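Antigen MTB48, Mycobacterial protein (Mycobacterium smegmatis, PDB 4WJ1) is EspB of the ESX-1 type VII secretion system, here its PE and PPE region, and is probably involved in DNA conjugation, at least in the recipient strain. Local coordinates at residues 135-139 / 140-144; 182-186 / 187-191; 222-225 / 226-229. All coordinates share one frame; numbering follows the deposited sequence.

Contact 1 of 3, residues 135-139 / 140-144; sequences DEMDW and EAAAR
Asp138 is the N-cap of helix 139-147. Its OD1 takes the N-H of Ala141 at 3.0 Å, nearly straight at 168°, through the lone pair directed away from OD2. A weak second bond reaches the same OD1 from Glu140 N. The carboxylate gets there because CG lies anti to the backbone N and beside the carbonyl carbon. Two bonds thus converge on one oxygen, and the helix N-terminus would probably favour its negative charge. The backbone carries on the grip: Ala142 N donates to Asp138 O at 2.9 Å, and Ala143 N to Trp139 O.

The aromatic contact is a CH-pi one. Glu140 CG sits over the six-membered ring of Trp139, 3.5 Å from its centroid and 14° off the normal. The carboxylate beyond is turned 64° from the indole plane.

The apolar part is small. The selenomethionine Met137 bends at chi3 and brings CE to 3.7 Å from Ala142 CB, with Ala141 CB a little farther away.

Helix 248-272 packs alongside: Gln259 bonds Met137 O and Trp139 N, and Trp255 meets the Trp139 ring edge-to-face. Helix 234-242 adds Val237 against Trp139, Glu140 and Ala143.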
loop_
_atom_site.group_PDB
_atom_site.type_symbol
_atom_site.label_atom_id
_atom_site.label_comp_id
_atom_site.label_asym_id
_atom_site.label_seq_id
_atom_site.Cartn_x
_atom_site.Cartn_y
_atom_site.Cartn_z
ATOM N N ASP A 135 -8.717 29.991 6.893
ATOM C CA ASP A 135 -8.469 31.352 7.376
ATOM C C ASP A 135 -8.193 32.313 6.217
ATOM O O ASP A 135 -7.485 31.959 5.258
ATOM C CB ASP A 135 -7.275 31.379 8.342
ATOM C CG ASP A 135 -7.658 31.019 9.777
ATOM O OD1 ASP A 135 -8.681 30.323 9.976
ATOM O OD2 ASP A 135 -6.923 31.417 10.712
ATOM N N GLU A 136 -8.739 33.527 6.302
ATOM C CA GLU A 136 -8.347 34.590 5.378
ATOM C C GLU A 136 -6.884 34.950 5.619
ATOM O O GLU A 136 -6.403 34.852 6.748
ATOM C CB GLU A 136 -9.237 35.820 5.545
ATOM C CG GLU A 136 -10.549 35.762 4.783
ATOM C CD GLU A 136 -11.323 37.055 4.909
ATOM O OE1 GLU A 136 -11.685 37.407 6.057
ATOM O OE2 GLU A 136 -11.547 37.729 3.872
HETATM N N MSE A 137 -6.178 35.355 4.564
HETATM C CA MSE A 137 -4.771 35.743 4.689
HETATM C C MSE A 137 -4.395 37.011 3.928
HETATM O O MSE A 137 -5.020 37.350 2.926
HETATM C CB MSE A 137 -3.858 34.619 4.203
HETATM C CG MSE A 137 -3.976 33.310 4.953
HETATM SE SE MSE A 137 -2.387 32.275 4.530
HETATM C CE MSE A 137 -1.065 33.642 4.989
ATOM N N ASP A 138 -3.357 37.691 4.410
ATOM C CA ASP A 138 -2.749 38.815 3.707
ATOM C C ASP A 138 -1.821 38.304 2.597
ATOM O O ASP A 138 -1.124 37.308 2.786
ATOM C CB ASP A 138 -1.974 39.684 4.689
ATOM C CG ASP A 138 -1.158 40.758 3.998
ATOM O OD1 ASP A 138 -0.043 40.449 3.518
ATOM O OD2 ASP A 138 -1.625 41.916 3.956
ATOM N N TRP A 139 -1.795 38.979 1.449
ATOM C CA TRP A 139 -1.089 38.432 0.290
ATOM C C TRP A 139 0.430 38.409 0.453
ATOM O O TRP A 139 1.089 37.487 -0.031
ATOM C CB TRP A 139 -1.459 39.191 -0.987
ATOM C CG TRP A 139 -0.921 40.583 -1.126
ATOM C CD1 TRP A 139 -1.542 41.740 -0.762
ATOM C CD2 TRP A 139 0.319 40.967 -1.734
ATOM N NE1 TRP A 139 -0.753 42.823 -1.079
ATOM C CE2 TRP A 139 0.392 42.375 -1.679
ATOM C CE3 TRP A 139 1.382 40.259 -2.299
ATOM C CZ2 TRP A 139 1.487 43.082 -2.168
ATOM C CZ3 TRP A 139 2.473 40.972 -2.793
ATOM C CH2 TRP A 139 2.517 42.363 -2.719
ATOM N N GLU A 140 0.993 39.404 1.128
ATOM C CA GLU A 140 2.436 39.393 1.333
ATOM C C GLU A 140 2.768 38.286 2.327
ATOM O O GLU A 140 3.721 37.530 2.135
ATOM C CB GLU A 140 2.955 40.738 1.827
ATOM C CG GLU A 140 2.278 41.942 1.187
ATOM C CD GLU A 140 2.866 43.278 1.652
ATOM O OE1 GLU A 140 3.855 43.262 2.426
ATOM O OE2 GLU A 140 2.335 44.342 1.246
ATOM N N ALA A 141 1.954 38.175 3.375
ATOM C CA ALA A 141 2.129 37.122 4.366
ATOM C C ALA A 141 2.070 35.753 3.712
ATOM O O ALA A 141 2.842 34.864 4.065
ATOM C CB ALA A 141 1.077 37.230 5.448
ATOM N N ALA A 142 1.152 35.583 2.765
ATOM C CA ALA A 142 0.982 34.288 2.122
ATOM C C ALA A 142 2.112 34.015 1.130
ATOM O O ALA A 142 2.609 32.891 1.036
ATOM C CB ALA A 142 -0.370 34.211 1.440
ATOM N N ALA A 143 2.515 35.046 0.397
ATOM C CA ALA A 143 3.624 34.928 -0.545
ATOM C C ALA A 143 4.879 34.475 0.194
ATOM O O ALA A 143 5.619 33.613 -0.281
ATOM C CB ALA A 143 3.860 36.252 -1.264
ATOM N N ARG A 144 5.087 35.048 1.376
ATOM C CA ARG A 144 6.229 34.731 2.222
ATOM C C ARG A 144 6.222 33.262 2.604
ATOM O O ARG A 144 7.233 32.569 2.495
ATOM C CB ARG A 144 6.204 35.608 3.477
ATOM C CG ARG A 144 7.471 35.602 4.326
ATOM C CD ARG A 144 8.128 36.984 4.305
ATOM N NE ARG A 144 7.120 38.042 4.364
ATOM C CZ ARG A 144 7.323 39.298 3.979
ATOM N NH1 ARG A 144 8.504 39.669 3.496
ATOM N NH2 ARG A 144 6.338 40.186 4.071
#

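Contact 2 of 3, residues 182-186 / 187-191; sequences EGWAG and AAAET
Trp184 lays its indole against the first turn of helix 187-230. Ala189 CB stands over the five-membered ring, 3.4 Å from its centroid and only 6° off the normal, a close CH-pi contact. Ala189 CA covers the same face above the middle of the indole. Ala188 CB approaches obliquely, 3.7 Å from Trp184 CZ2. The ring reaches the helix with CG anti to the backbone N (chi1 -166°). One water lies beside the packed indole, 3.0 Å from Trp184 NE1. It donates to Ala185 O and accepts from Ala189 N, bridging loop and helix.

The Glu190 side is looser. A second water donates to OE1 of the exposed Glu190 and takes a weak bond from Gly186 N. Glu190 CG passes 3.3 Å from Gly186 O.

Gly186 is the N-cap. Its phi of 119° would jam a side chain against the preceding carbonyl. Its O accepts from Glu190 N at 2.9 Å. Thr191 N and OG1 share Ala187 O.

Trp184-Ala185-Gly186 is the WxG motif in the turn between helices 154-178 and 187-230. Tyr81 OH, on helix 40-96 of the PE part, bonds Trp184 NE1. This pairing is consistent with a composite secretion signal, as in related type VII substrates.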
loop_
_atom_site.group_PDB
_atom_site.type_symbol
_atom_site.label_atom_id
_atom_site.label_comp_id
_atom_site.label_asym_id
_atom_site.label_seq_id
_atom_site.Cartn_x
_atom_site.Cartn_y
_atom_site.Cartn_z
ATOM N N GLU A 182 3.620 -27.348 -8.120
ATOM C CA GLU A 182 3.698 -28.412 -9.109
ATOM C C GLU A 182 3.438 -29.783 -8.488
ATOM O O GLU A 182 3.861 -30.061 -7.365
ATOM C CB GLU A 182 5.067 -28.397 -9.792
ATOM C CG GLU A 182 5.388 -27.097 -10.545
ATOM C CD GLU A 182 4.523 -26.878 -11.790
ATOM O OE1 GLU A 182 3.908 -27.847 -12.292
ATOM O OE2 GLU A 182 4.464 -25.726 -12.270
ATOM N N GLY A 183 2.735 -30.636 -9.221
ATOM C CA GLY A 183 2.464 -31.992 -8.769
ATOM C C GLY A 183 1.571 -32.107 -7.545
ATOM O O GLY A 183 1.465 -33.173 -6.938
ATOM N N TRP A 184 0.925 -31.015 -7.166
ATOM C CA TRP A 184 0.007 -31.062 -6.042
ATOM C C TRP A 184 -1.427 -31.068 -6.565
ATOM O O TRP A 184 -1.816 -30.225 -7.371
ATOM C CB TRP A 184 0.246 -29.885 -5.101
ATOM C CG TRP A 184 -0.423 -30.032 -3.769
ATOM C CD1 TRP A 184 -0.971 -31.175 -3.240
ATOM C CD2 TRP A 184 -0.629 -29.001 -2.795
ATOM N NE1 TRP A 184 -1.502 -30.913 -1.992
ATOM C CE2 TRP A 184 -1.309 -29.587 -1.698
ATOM C CE3 TRP A 184 -0.314 -27.643 -2.742
ATOM C CZ2 TRP A 184 -1.666 -28.859 -0.561
ATOM C CZ3 TRP A 184 -0.666 -26.922 -1.612
ATOM C CH2 TRP A 184 -1.340 -27.533 -0.537
ATOM N N ALA A 185 -2.204 -32.044 -6.126
ATOM C CA ALA A 185 -3.588 -32.144 -6.559
ATOM C C ALA A 185 -4.443 -32.657 -5.422
ATOM O O ALA A 185 -3.955 -33.316 -4.502
ATOM C CB ALA A 185 -3.715 -33.048 -7.768
ATOM N N GLY A 186 -5.729 -32.347 -5.493
ATOM C CA GLY A 186 -6.670 -32.832 -4.509
ATOM C C GLY A 186 -7.290 -31.650 -3.813
ATOM O O GLY A 186 -7.066 -30.508 -4.201
ATOM N N ALA A 187 -8.064 -31.934 -2.777
ATOM C CA ALA A 187 -8.842 -30.915 -2.091
ATOM C C ALA A 187 -7.946 -29.838 -1.521
ATOM O O ALA A 187 -8.191 -28.658 -1.731
ATOM C CB ALA A 187 -9.680 -31.539 -0.985
ATOM N N ALA A 188 -6.916 -30.254 -0.792
ATOM C CA ALA A 188 -6.010 -29.310 -0.146
ATOM C C ALA A 188 -5.341 -28.445 -1.194
ATOM O O ALA A 188 -5.330 -27.222 -1.074
ATOM C CB ALA A 188 -4.979 -30.033 0.687
ATOM N N ALA A 189 -4.813 -29.085 -2.236
ATOM C CA ALA A 189 -4.178 -28.360 -3.338
ATOM C C ALA A 189 -5.128 -27.328 -3.920
ATOM O O ALA A 189 -4.726 -26.196 -4.146
ATOM C CB ALA A 189 -3.714 -29.304 -4.416
ATOM N N GLU A 190 -6.389 -27.692 -4.137
ATOM C CA GLU A 190 -7.329 -26.729 -4.700
ATOM C C GLU A 190 -7.640 -25.599 -3.726
ATOM O O GLU A 190 -7.728 -24.443 -4.131
ATOM C CB GLU A 190 -8.617 -27.407 -5.123
ATOM C CG GLU A 190 -8.454 -28.343 -6.308
ATOM C CD GLU A 190 -9.550 -29.401 -6.384
ATOM O OE1 GLU A 190 -9.295 -30.462 -6.997
ATOM O OE2 GLU A 190 -10.658 -29.176 -5.832
ATOM N N THR A 191 -7.794 -25.928 -2.446
ATOM C CA THR A 191 -8.082 -24.925 -1.429
ATOM C C THR A 191 -6.932 -23.931 -1.336
ATOM O O THR A 191 -7.134 -22.717 -1.260
ATOM C CB THR A 191 -8.315 -25.565 -0.044
ATOM O OG1 THR A 191 -9.479 -26.398 -0.088
ATOM C CG2 THR A 191 -8.514 -24.499 1.020
HETATM O O HOH W 1 -4.296 -32.035 -2.131
HETATM O O HOH W 2 -6.793 -30.746 -8.176
#

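Contact 3 of 3, residues 222-225 / 226-229; sequences DAHD and KLVA
His224 and Val228 meet one turn apart on the long alpha-helix 187-230 of the PPE domain, near its C-terminal end. Val228 CG2 approaches the imidazole obliquely, 3.7 Å from His224 CE1 and slightly farther from ND1. The same methyl touches both the ring and the carbonyl oxygen of His224, with CG2 3.4 Å from His224 O. CG2 gets there because it is anti to the carbonyl carbon of Val228, beside the backbone N. Leu227 CD2 also comes obliquely toward the imidazole, 4.3 Å from His224 CD2. Leu227 CB rests on the carbonyls of Ala223 and His224. Lys226 CB packs likewise against Asp222 O and Ala223 O, while its amine end leads away.

The backbone sets this spacing. Four i to i+4 bonds of 2.9 to 3.0 Å tie the two halves: Lys226 N to Asp222 O, Leu227 N to Ala223 O, Val228 N to His224 O and Ala229 N to Asp225 O. The Leu227 bond is the most bent of the four, at 138°, and the Val228 bond the straightest, at 165°.

The next shell holds the polar ends. His224 NE2 is hydrogen-bonded to Asp37 OD2, which helps fix the rotation of the ring. Asp225 OD1 forms a salt bridge with Lys157 NZ, so this carboxylate ties the helix to helix 154-178. Leu227 packs against Ala265 and Tyr269 of helix 248-272, and with Val228 it meets Ile146 of helix 139-147.

The histidine side chain leaves the helix with CG anti to its own N, at chi1 -171°. This swings the ring to where its CE1 meets Val228 CG2.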
loop_
_atom_site.group_PDB
_atom_site.type_symbol
_atom_site.label_atom_id
_atom_site.label_comp_id
_atom_site.label_asym_id
_atom_site.label_seq_id
_atom_site.Cartn_x
_atom_site.Cartn_y
_atom_site.Cartn_z
ATOM N N ASP A 222 0.117 19.181 -8.596
ATOM C CA ASP A 222 -0.379 20.001 -9.695
ATOM C C ASP A 222 -1.029 21.263 -9.155
ATOM O O ASP A 222 -0.792 22.360 -9.667
ATOM C CB ASP A 222 -1.374 19.237 -10.565
ATOM C CG ASP A 222 -0.700 18.180 -11.437
ATOM O OD1 ASP A 222 0.549 18.125 -11.446
ATOM O OD2 ASP A 222 -1.420 17.411 -12.124
ATOM N N ALA A 223 -1.841 21.109 -8.117
ATOM C CA ALA A 223 -2.525 22.252 -7.526
ATOM C C ALA A 223 -1.524 23.214 -6.905
ATOM O O ALA A 223 -1.715 24.427 -6.922
ATOM C CB ALA A 223 -3.514 21.805 -6.496
ATOM N N HIS A 224 -0.449 22.666 -6.363
ATOM C CA HIS A 224 0.536 23.491 -5.714
ATOM C C HIS A 224 1.349 24.274 -6.752
ATOM O O HIS A 224 1.639 25.451 -6.552
ATOM C CB HIS A 224 1.452 22.642 -4.837
ATOM C CG HIS A 224 2.357 23.453 -3.974
ATOM N ND1 HIS A 224 3.597 23.890 -4.399
ATOM C CD2 HIS A 224 2.198 23.948 -2.725
ATOM C CE1 HIS A 224 4.165 24.591 -3.443
ATOM N NE2 HIS A 224 3.336 24.648 -2.410
ATOM N N ASP A 225 1.717 23.599 -7.843
ATOM C CA ASP A 225 2.331 24.229 -9.007
ATOM C C ASP A 225 1.513 25.434 -9.456
ATOM O O ASP A 225 2.043 26.533 -9.650
ATOM C CB ASP A 225 2.453 23.232 -10.167
ATOM C CG ASP A 225 3.619 22.254 -9.997
ATOM O OD1 ASP A 225 4.370 22.350 -9.004
ATOM O OD2 ASP A 225 3.788 21.385 -10.874
ATOM N N LYS A 226 0.216 25.220 -9.616
ATOM C CA LYS A 226 -0.689 26.280 -10.049
ATOM C C LYS A 226 -0.755 27.402 -9.008
ATOM O O LYS A 226 -0.899 28.576 -9.356
ATOM C CB LYS A 226 -2.075 25.696 -10.314
ATOM C CG LYS A 226 -3.056 26.600 -11.041
ATOM C CD LYS A 226 -4.145 25.752 -11.705
ATOM C CE LYS A 226 -5.546 26.321 -11.479
ATOM N NZ LYS A 226 -6.594 25.233 -11.425
ATOM N N LEU A 227 -0.637 27.044 -7.732
ATOM C CA LEU A 227 -0.681 28.035 -6.668
ATOM C C LEU A 227 0.550 28.931 -6.776
ATOM O O LEU A 227 0.459 30.154 -6.746
ATOM C CB LEU A 227 -0.736 27.363 -5.299
ATOM C CG LEU A 227 -0.471 28.325 -4.144
ATOM C CD1 LEU A 227 -1.650 29.260 -3.941
ATOM C CD2 LEU A 227 -0.123 27.579 -2.875
ATOM N N VAL A 228 1.707 28.310 -6.932
ATOM C CA VAL A 228 2.946 29.050 -7.053
ATOM C C VAL A 228 2.926 29.954 -8.292
ATOM O O VAL A 228 3.376 31.095 -8.246
ATOM C CB VAL A 228 4.134 28.092 -7.100
ATOM C CG1 VAL A 228 5.410 28.831 -7.522
ATOM C CG2 VAL A 228 4.299 27.440 -5.743
ATOM N N ALA A 229 2.358 29.444 -9.375
ATOM C CA ALA A 229 2.250 30.168 -10.637
ATOM C C ALA A 229 1.306 31.365 -10.578
ATOM O O ALA A 229 1.611 32.420 -11.127
ATOM C CB ALA A 229 1.802 29.212 -11.746
#

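How the contacts relate
All three contacts are local and lie in the PPE domain of a long, all-helical chain. Contacts 2 and 3 share helix 187-230. Contact 2 opens it and contact 3 lies near its other end, so their centres are about 55 Å apart. They fall on opposite sides of the chain's centre. Contact 1 is on the same side as contact 3. Their centres are about 16 Å apart and their nearest atoms about 7 Å, without touching. Helix 139-147 links them, because contact 1 starts it and its Ile146 packs on contact 3. Leu39 touches both Met137 and Leu227. Contacts 1 and 2 are farthest apart, about 66 Å between centres.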